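Local coordinates for fatty acid multifunctional protein (atmfp2) (Arabidopsis thaliana, PDB 2WTB), which catalyses the hydration of enoyl-CoA and the dehydrogenation of 3-hydroxyacyl-CoA in peroxisomal fatty acid beta-oxidation during seed germination, at residues A[23-26]-A[31-34]; A[11-16]-A[50-55]; A[501-506]-A[559-564]. All blocks are in the same frame, centred on the assembly; numbering follows the deposited sequence.

Contact 1 (A[23-26]-A[31-34])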
loop_
_atom_site.group_PDB
_atom_site.type_symbol
_atom_site.label_atom_id
_atom_site.label_comp_id
_atom_site.label_asym_id
_atom_site.label_seq_id
_atom_site.Cartn_x
_atom_site.Cartn_y
_atom_site.Cartn_z
ATOM N N LEU A 23 -23.603 -4.563 -17.034
ATOM C CA LEU A 23 -22.349 -3.843 -17.204
ATOM C C LEU A 23 -21.239 -4.825 -17.552
ATOM O O LEU A 23 -20.949 -5.748 -16.791
ATOM C CB LEU A 23 -21.996 -3.070 -15.933
ATOM C CG LEU A 23 -23.081 -2.156 -15.351
ATOM C CD1 LEU A 23 -22.617 -1.553 -14.035
ATOM C CD2 LEU A 23 -23.475 -1.064 -16.337
ATOM N N ILE A 24 -20.617 -4.621 -18.708
ATOM C CA ILE A 24 -19.620 -5.559 -19.204
ATOM C C ILE A 24 -18.294 -4.875 -19.528
ATOM O O ILE A 24 -18.118 -4.320 -20.612
ATOM C CB ILE A 24 -20.128 -6.292 -20.459
ATOM C CG1 ILE A 24 -21.511 -6.886 -20.201
ATOM C CG2 ILE A 24 -19.149 -7.372 -20.879
ATOM C CD1 ILE A 24 -22.086 -7.612 -21.390
ATOM N N ASN A 25 -17.364 -4.924 -18.583
ATOM C CA ASN A 25 -16.039 -4.356 -18.785
ATOM C C ASN A 25 -15.011 -4.958 -17.829
ATOM O O ASN A 25 -14.622 -4.323 -16.849
ATOM C CB ASN A 25 -16.076 -2.834 -18.637
ATOM C CG ASN A 25 -14.755 -2.184 -18.995
ATOM O OD1 ASN A 25 -14.030 -2.668 -19.865
ATOM N ND2 ASN A 25 -14.434 -1.081 -18.327
ATOM N N PRO A 26 -14.567 -6.189 -18.118
ATOM C CA PRO A 26 -13.588 -6.905 -17.293
ATOM C C PRO A 26 -12.358 -6.044 -17.034
ATOM O O PRO A 26 -12.040 -5.186 -17.858
ATOM C CB PRO A 26 -13.214 -8.104 -18.164
ATOM C CG PRO A 26 -14.401 -8.323 -19.030
ATOM C CD PRO A 26 -14.958 -6.962 -19.309
ATOM N N LEU A 31 -16.565 1.599 -14.528
ATOM C CA LEU A 31 -17.403 2.505 -15.302
ATOM C C LEU A 31 -16.582 3.411 -16.211
ATOM O O LEU A 31 -16.309 4.563 -15.870
ATOM C CB LEU A 31 -18.270 3.358 -14.375
ATOM C CG LEU A 31 -19.281 2.628 -13.494
ATOM C CD1 LEU A 31 -20.030 3.629 -12.632
ATOM C CD2 LEU A 31 -20.249 1.808 -14.337
ATOM N N SER A 32 -16.189 2.892 -17.366
ATOM C CA SER A 32 -15.540 3.715 -18.374
ATOM C C SER A 32 -16.579 4.638 -18.997
ATOM O O SER A 32 -17.781 4.438 -18.820
ATOM C CB SER A 32 -14.919 2.839 -19.457
ATOM O OG SER A 32 -15.926 2.170 -20.195
ATOM N N PHE A 33 -16.119 5.649 -19.725
ATOM C CA PHE A 33 -17.034 6.529 -20.440
ATOM C C PHE A 33 -17.853 5.713 -21.426
ATOM O O PHE A 33 -19.049 5.945 -21.595
ATOM C CB PHE A 33 -16.271 7.635 -21.170
ATOM C CG PHE A 33 -15.692 8.672 -20.256
ATOM C CD1 PHE A 33 -16.520 9.478 -19.491
ATOM C CD2 PHE A 33 -14.322 8.845 -20.162
ATOM C CE1 PHE A 33 -15.992 10.434 -18.645
ATOM C CE2 PHE A 33 -13.786 9.802 -19.317
ATOM C CZ PHE A 33 -14.623 10.598 -18.558
ATOM N N ASP A 34 -17.198 4.750 -22.069
ATOM C CA ASP A 34 -17.860 3.870 -23.024
ATOM C C ASP A 34 -19.089 3.238 -22.388
ATOM O O ASP A 34 -20.204 3.373 -22.891
ATOM C CB ASP A 34 -16.903 2.775 -23.499
ATOM C CG ASP A 34 -15.607 3.330 -24.057
ATOM O OD1 ASP A 34 -15.012 2.673 -24.938
ATOM O OD2 ASP A 34 -15.181 4.421 -23.620
#
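Asn25 lies against Ser32, and Leu31 against Leu23; of the four, Asn25 and Leu31 give up the most surface. The CA atoms of Asn25 and Leu31 are the nearest across the segments, 7.8 Å apart. Between the leucines the touch is methyl to methyl, Leu23 CD1 to Leu31 CD2 at 4.1 Å, with the two side chains crossing obliquely. Leu23 starts out toward the other segment, whereas the CA-CB bond of Leu31 points away; its chi1 of -63°, with CG anti to the carbonyl carbon, swings the branch back so that CD2 makes the touch.

Asn25 works differently. With CG anti to the backbone N (chi1 -173°), the amide is carried alongside Ser32, with ND2 4.0 Å from Ser32 OG. That is too long for a hydrogen bond; each atom has its partner elsewhere: ND2 gives its hydrogen bond to the carbonyl of Ser30, and Ser32 OG accepts from the backbone N of Val35. Ser32 is thus the N-cap of helix 33-46.

In fold terms, this is the first connection of the beta-alpha-beta unit made by strand 18-24, helix 33-46 and strand 54-59 in the crotonase-type hydratase/isomerase region. The four-residue link 27-30 turns the chain from strand end to helix start, and Asn25 ties it at two points, because its backbone N also bonds to Asn29 OD1. Leu23 also touches Thr9 of strand 8-13 and Val35 of the helix. The side chain of Leu31 lies about 6 Å from that of Glu119 and about 8 Å from that of Glu139, predicted to be the nucleophile and the proton acceptor, while its backbone is hydrogen-bonded to Gly67.

Contact 2 (A[11-16]-A[50-55])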
loop_
_atom_site.group_PDB
_atom_site.type_symbol
_atom_site.label_atom_id
_atom_site.label_comp_id
_atom_site.label_asym_id
_atom_site.label_seq_id
_atom_site.Cartn_x
_atom_site.Cartn_y
_atom_site.Cartn_z
ATOM N N MET A 11 -28.545 -4.591 -22.958
ATOM C CA MET A 11 -29.883 -4.457 -22.386
ATOM C C MET A 11 -30.856 -5.449 -23.011
ATOM O O MET A 11 -30.907 -5.598 -24.231
ATOM C CB MET A 11 -30.407 -3.027 -22.554
ATOM C CG MET A 11 -31.893 -2.872 -22.264
ATOM S SD MET A 11 -32.518 -1.217 -22.627
ATOM C CE MET A 11 -32.220 -0.385 -21.077
ATOM N N GLU A 12 -31.624 -6.127 -22.164
ATOM C CA GLU A 12 -32.622 -7.084 -22.629
ATOM C C GLU A 12 -33.949 -6.871 -21.909
ATOM O O GLU A 12 -33.992 -6.775 -20.684
ATOM C CB GLU A 12 -32.126 -8.516 -22.424
ATOM C CG GLU A 12 -30.838 -8.823 -23.171
ATOM C CD GLU A 12 -30.363 -10.245 -22.958
ATOM O OE1 GLU A 12 -30.969 -10.955 -22.129
ATOM O OE2 GLU A 12 -29.383 -10.651 -23.620
ATOM N N VAL A 13 -35.029 -6.792 -22.678
ATOM C CA VAL A 13 -36.351 -6.555 -22.112
ATOM C C VAL A 13 -37.122 -7.855 -21.934
ATOM O O VAL A 13 -37.462 -8.526 -22.909
ATOM C CB VAL A 13 -37.183 -5.608 -22.994
ATOM C CG1 VAL A 13 -38.536 -5.354 -22.354
ATOM C CG2 VAL A 13 -36.437 -4.303 -23.225
ATOM N N GLY A 14 -37.399 -8.205 -20.684
ATOM C CA GLY A 14 -38.133 -9.417 -20.378
ATOM C C GLY A 14 -39.583 -9.327 -20.809
ATOM O O GLY A 14 -40.029 -8.288 -21.300
ATOM N N GLY A 15 -40.318 -10.419 -20.628
ATOM C CA GLY A 15 -41.727 -10.464 -20.972
ATOM C C GLY A 15 -42.589 -9.767 -19.939
ATOM O O GLY A 15 -43.792 -9.600 -20.129
ATOM N N ASP A 16 -41.969 -9.362 -18.835
ATOM C CA ASP A 16 -42.670 -8.616 -17.798
ATOM C C ASP A 16 -42.483 -7.120 -18.007
ATOM O O ASP A 16 -43.018 -6.305 -17.257
ATOM C CB ASP A 16 -42.187 -9.029 -16.406
ATOM C CG ASP A 16 -40.688 -8.880 -16.239
ATOM O OD1 ASP A 16 -40.028 -8.359 -17.165
ATOM O OD2 ASP A 16 -40.169 -9.285 -15.178
ATOM N N ASN A 50 -42.669 1.624 -25.083
ATOM C CA ASN A 50 -43.924 1.369 -24.386
ATOM C C ASN A 50 -43.928 0.025 -23.672
ATOM O O ASN A 50 -44.617 -0.151 -22.667
ATOM C CB ASN A 50 -45.098 1.447 -25.362
ATOM C CG ASN A 50 -45.283 2.834 -25.935
ATOM O OD1 ASN A 50 -45.062 3.834 -25.251
ATOM N ND2 ASN A 50 -45.692 2.905 -27.197
ATOM N N ASP A 51 -43.153 -0.920 -24.196
ATOM C CA ASP A 51 -43.088 -2.264 -23.629
ATOM C C ASP A 51 -42.202 -2.326 -22.386
ATOM O O ASP A 51 -42.145 -3.351 -21.709
ATOM C CB ASP A 51 -42.607 -3.271 -24.678
ATOM C CG ASP A 51 -41.336 -2.827 -25.371
ATOM O OD1 ASP A 51 -40.738 -1.820 -24.942
ATOM O OD2 ASP A 51 -40.933 -3.487 -26.349
ATOM N N VAL A 52 -41.512 -1.229 -22.094
ATOM C CA VAL A 52 -40.667 -1.154 -20.907
ATOM C C VAL A 52 -41.399 -0.467 -19.755
ATOM O O VAL A 52 -41.993 0.596 -19.934
ATOM C CB VAL A 52 -39.355 -0.408 -21.204
ATOM C CG1 VAL A 52 -38.522 -0.267 -19.941
ATOM C CG2 VAL A 52 -38.576 -1.132 -22.287
ATOM N N LYS A 53 -41.356 -1.083 -18.577
ATOM C CA LYS A 53 -42.031 -0.544 -17.398
ATOM C C LYS A 53 -41.032 -0.018 -16.373
ATOM O O LYS A 53 -41.270 0.997 -15.720
ATOM C CB LYS A 53 -42.911 -1.612 -16.747
ATOM C CG LYS A 53 -44.057 -2.106 -17.612
ATOM C CD LYS A 53 -44.926 -3.089 -16.842
ATOM C CE LYS A 53 -46.085 -3.590 -17.682
ATOM N NZ LYS A 53 -46.904 -4.577 -16.926
ATOM N N ALA A 54 -39.917 -0.723 -16.231
ATOM C CA ALA A 54 -38.881 -0.337 -15.283
ATOM C C ALA A 54 -37.518 -0.816 -15.769
ATOM O O ALA A 54 -37.410 -1.423 -16.834
ATOM C CB ALA A 54 -39.188 -0.901 -13.904
ATOM N N ILE A 55 -36.481 -0.541 -14.988
ATOM C CA ILE A 55 -35.125 -0.915 -15.363
ATOM C C ILE A 55 -34.410 -1.600 -14.206
ATOM O O ILE A 55 -34.618 -1.260 -13.043
ATOM C CB ILE A 55 -34.295 0.312 -15.807
ATOM C CG1 ILE A 55 -34.820 0.876 -17.129
ATOM C CG2 ILE A 55 -32.825 -0.045 -15.934
ATOM C CD1 ILE A 55 -35.933 1.887 -16.970
HETATM O O HOH W 1 -45.775 -7.145 -17.339
#
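Val13 and Val52 meet with their side chains at about a right angle, Val13 CG2 resting 3.9 Å from Val52 CG2. The contact lies at one end of the six-stranded sheet of the crotonase fold, where the hairpin of strands 8-13 and 18-24 turns beside the approach to strand 54-59. Strand 18-24 runs between the other two, so side chains reach past it: Val52 also touches Ala19 of strand 18-24 and Ala46 of helix 33-46. In both valines the touching CG2 is anti to the carbonyl carbon, and the other methyl of Val13, CG1, faces the carbonyl O of Asp51 at 4.2 Å.

Across the hairpin turn the chemistry becomes polar. Asp16 curls back on its own chain, OD1 accepting from the N of Val18 in an Asx turn, and OD2 forms a salt bridge with Arg198. The carboxylate of Asp51 is likewise engaged by Arg49. Lys53 is extended beyond CG and runs alongside the Asp16 carbonyl, its CD 3.8 Å from Asp16 O. Past that point one water joins the pair, accepting from Lys53 NZ at 2.8 Å and donating to Asp16 O at 2.9 Å.

Contact 3 (A[501-506]-A[559-564])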
loop_
_atom_site.group_PDB
_atom_site.type_symbol
_atom_site.label_atom_id
_atom_site.label_comp_id
_atom_site.label_asym_id
_atom_site.label_seq_id
_atom_site.Cartn_x
_atom_site.Cartn_y
_atom_site.Cartn_z
ATOM N N MET A 501 19.490 2.046 0.664
ATOM C CA MET A 501 18.891 3.299 0.238
ATOM C C MET A 501 18.898 4.323 1.367
ATOM O O MET A 501 19.229 5.492 1.161
ATOM C CB MET A 501 17.453 3.039 -0.197
ATOM C CG MET A 501 16.971 3.873 -1.357
ATOM S SD MET A 501 15.298 3.385 -1.809
ATOM C CE MET A 501 15.127 4.211 -3.383
ATOM N N PHE A 502 18.535 3.873 2.564
ATOM C CA PHE A 502 18.334 4.771 3.696
ATOM C C PHE A 502 19.480 4.786 4.703
ATOM O O PHE A 502 19.347 5.355 5.788
ATOM C CB PHE A 502 17.022 4.438 4.411
ATOM C CG PHE A 502 15.806 4.987 3.727
ATOM C CD1 PHE A 502 15.347 6.258 4.020
ATOM C CD2 PHE A 502 15.125 4.237 2.785
ATOM C CE1 PHE A 502 14.230 6.771 3.390
ATOM C CE2 PHE A 502 14.007 4.744 2.154
ATOM C CZ PHE A 502 13.559 6.012 2.457
ATOM N N PHE A 503 20.607 4.173 4.357
ATOM C CA PHE A 503 21.742 4.183 5.273
ATOM C C PHE A 503 22.350 5.583 5.441
ATOM O O PHE A 503 22.802 5.928 6.532
ATOM C CB PHE A 503 22.799 3.127 4.904
ATOM C CG PHE A 503 23.877 3.622 3.978
ATOM C CD1 PHE A 503 24.861 4.486 4.434
ATOM C CD2 PHE A 503 23.926 3.195 2.661
ATOM C CE1 PHE A 503 25.857 4.935 3.586
ATOM C CE2 PHE A 503 24.920 3.638 1.808
ATOM C CZ PHE A 503 25.888 4.507 2.272
ATOM N N PRO A 504 22.357 6.395 4.365
ATOM C CA PRO A 504 22.846 7.776 4.478
ATOM C C PRO A 504 21.928 8.638 5.344
ATOM O O PRO A 504 22.388 9.561 6.015
ATOM C CB PRO A 504 22.816 8.280 3.029
ATOM C CG PRO A 504 22.811 7.050 2.190
ATOM C CD PRO A 504 22.026 6.050 2.972
ATOM N N TYR A 505 20.637 8.327 5.308
ATOM C CA TYR A 505 19.616 9.002 6.102
ATOM C C TYR A 505 20.076 9.270 7.531
ATOM O O TYR A 505 20.200 10.422 7.948
ATOM C CB TYR A 505 18.363 8.130 6.108
ATOM C CG TYR A 505 17.160 8.672 6.839
ATOM C CD1 TYR A 505 16.527 9.835 6.421
ATOM C CD2 TYR A 505 16.621 7.984 7.917
ATOM C CE1 TYR A 505 15.409 10.313 7.080
ATOM C CE2 TYR A 505 15.505 8.452 8.579
ATOM C CZ TYR A 505 14.903 9.614 8.158
ATOM O OH TYR A 505 13.790 10.074 8.822
ATOM N N THR A 506 20.334 8.201 8.276
ATOM C CA THR A 506 20.745 8.317 9.672
ATOM C C THR A 506 22.116 8.971 9.854
ATOM O O THR A 506 22.333 9.710 10.812
ATOM C CB THR A 506 20.730 6.946 10.372
ATOM O OG1 THR A 506 19.395 6.647 10.794
ATOM C CG2 THR A 506 21.644 6.952 11.584
ATOM N N SER A 559 33.203 2.965 2.603
ATOM C CA SER A 559 33.862 3.819 3.592
ATOM C C SER A 559 33.913 5.299 3.202
ATOM O O SER A 559 33.632 6.172 4.023
ATOM C CB SER A 559 35.274 3.305 3.879
ATOM O OG SER A 559 36.035 3.216 2.687
ATOM N N GLU A 560 34.272 5.576 1.953
ATOM C CA GLU A 560 34.441 6.952 1.494
ATOM C C GLU A 560 33.111 7.669 1.266
ATOM O O GLU A 560 33.073 8.756 0.691
ATOM C CB GLU A 560 35.280 6.988 0.215
ATOM N N ARG A 561 32.023 7.057 1.722
ATOM C CA ARG A 561 30.689 7.615 1.532
ATOM C C ARG A 561 29.869 7.521 2.811
ATOM O O ARG A 561 28.676 7.821 2.814
ATOM C CB ARG A 561 29.957 6.874 0.411
ATOM C CG ARG A 561 30.355 7.290 -0.991
ATOM C CD ARG A 561 30.008 6.198 -1.988
ATOM N NE ARG A 561 28.704 5.599 -1.712
ATOM C CZ ARG A 561 28.267 4.477 -2.274
ATOM N NH1 ARG A 561 29.028 3.827 -3.141
ATOM N NH2 ARG A 561 27.068 4.001 -1.966
ATOM N N THR A 562 30.509 7.096 3.893
ATOM C CA THR A 562 29.807 6.887 5.151
ATOM C C THR A 562 30.441 7.673 6.293
ATOM O O THR A 562 31.592 8.104 6.203
ATOM C CB THR A 562 29.759 5.391 5.532
ATOM O OG1 THR A 562 31.088 4.910 5.766
ATOM C CG2 THR A 562 29.122 4.574 4.420
ATOM N N TYR A 563 29.679 7.858 7.366
ATOM C CA TYR A 563 30.178 8.536 8.554
ATOM C C TYR A 563 29.846 7.749 9.817
ATOM O O TYR A 563 28.681 7.635 10.200
ATOM C CB TYR A 563 29.607 9.951 8.655
ATOM C CG TYR A 563 30.122 10.716 9.852
ATOM C CD1 TYR A 563 31.383 11.293 9.837
ATOM C CD2 TYR A 563 29.351 10.853 11.000
ATOM C CE1 TYR A 563 31.860 11.989 10.928
ATOM C CE2 TYR A 563 29.819 11.547 12.095
ATOM C CZ TYR A 563 31.075 12.113 12.055
ATOM O OH TYR A 563 31.551 12.807 13.143
ATOM N N LYS A 564 30.879 7.211 10.457
ATOM C CA LYS A 564 30.707 6.441 11.682
ATOM C C LYS A 564 30.683 7.351 12.904
ATOM O O LYS A 564 31.720 7.620 13.514
ATOM C CB LYS A 564 31.819 5.399 11.823
#
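Apolar contact comes first: the ring of Phe503 meets the methyl of Thr562, the two side chains crossing at about a right angle, with CE1 3.4 Å from Thr562 CG2 and CZ 3.9 Å from it. This joins helix 498-514 of the helical C-terminal dehydrogenase domain to the loop between helices 544-557 and 567-572. The helix is kinked here, where the N atoms of Pro504 and Tyr505 make no bond to the turn before; proline has no N-H to give. Pro504 CD sits 3.2 Å above one face of the Phe503 ring, offset toward its rim. The ring also stacks with Phe554, from the helix preceding the loop.

Two polar groups of Arg561 also come near the ring. Its carbonyl O lies at the edge, near the ring plane, 4.1 Å from CE1. Phe503 CE2 lies 4.4 Å from Arg561 NH2, set obliquely to the guanidinium plane. NH2 forms a salt bridge with Glu638, and the side chain of Glu638 also touches Phe503.

Hydrogen bonds hold the loop: Tyr563 N gives one to the side-chain OE1 of Gln507 on helix 498-514, and Thr562 N gives one to Ser559 O across 3.3 Å.

Contacts 1 and 2 both reach one sheet of the hydratase/isomerase region, their centres 22 Å apart without touching; strand 18-24 supplies a segment of contact 1 and lies between the strands of contact 2. Contact 1 is buried, close to the predicted catalytic glutamates, and relies on leucine methyls and a helix cap. Contact 2 is at the surface, where a bridging water accompanies a small apolar touch and the aspartates pair with arginines outside the two segments. Contact 3, partly buried, belongs to the dehydrogenase part on the opposite side of the chain's centre, its centre about 50 Å from that of contact 1 and about 70 Å from that of contact 2. An aromatic ring dominates it, and it joins a helix to a loop, with no strand involved.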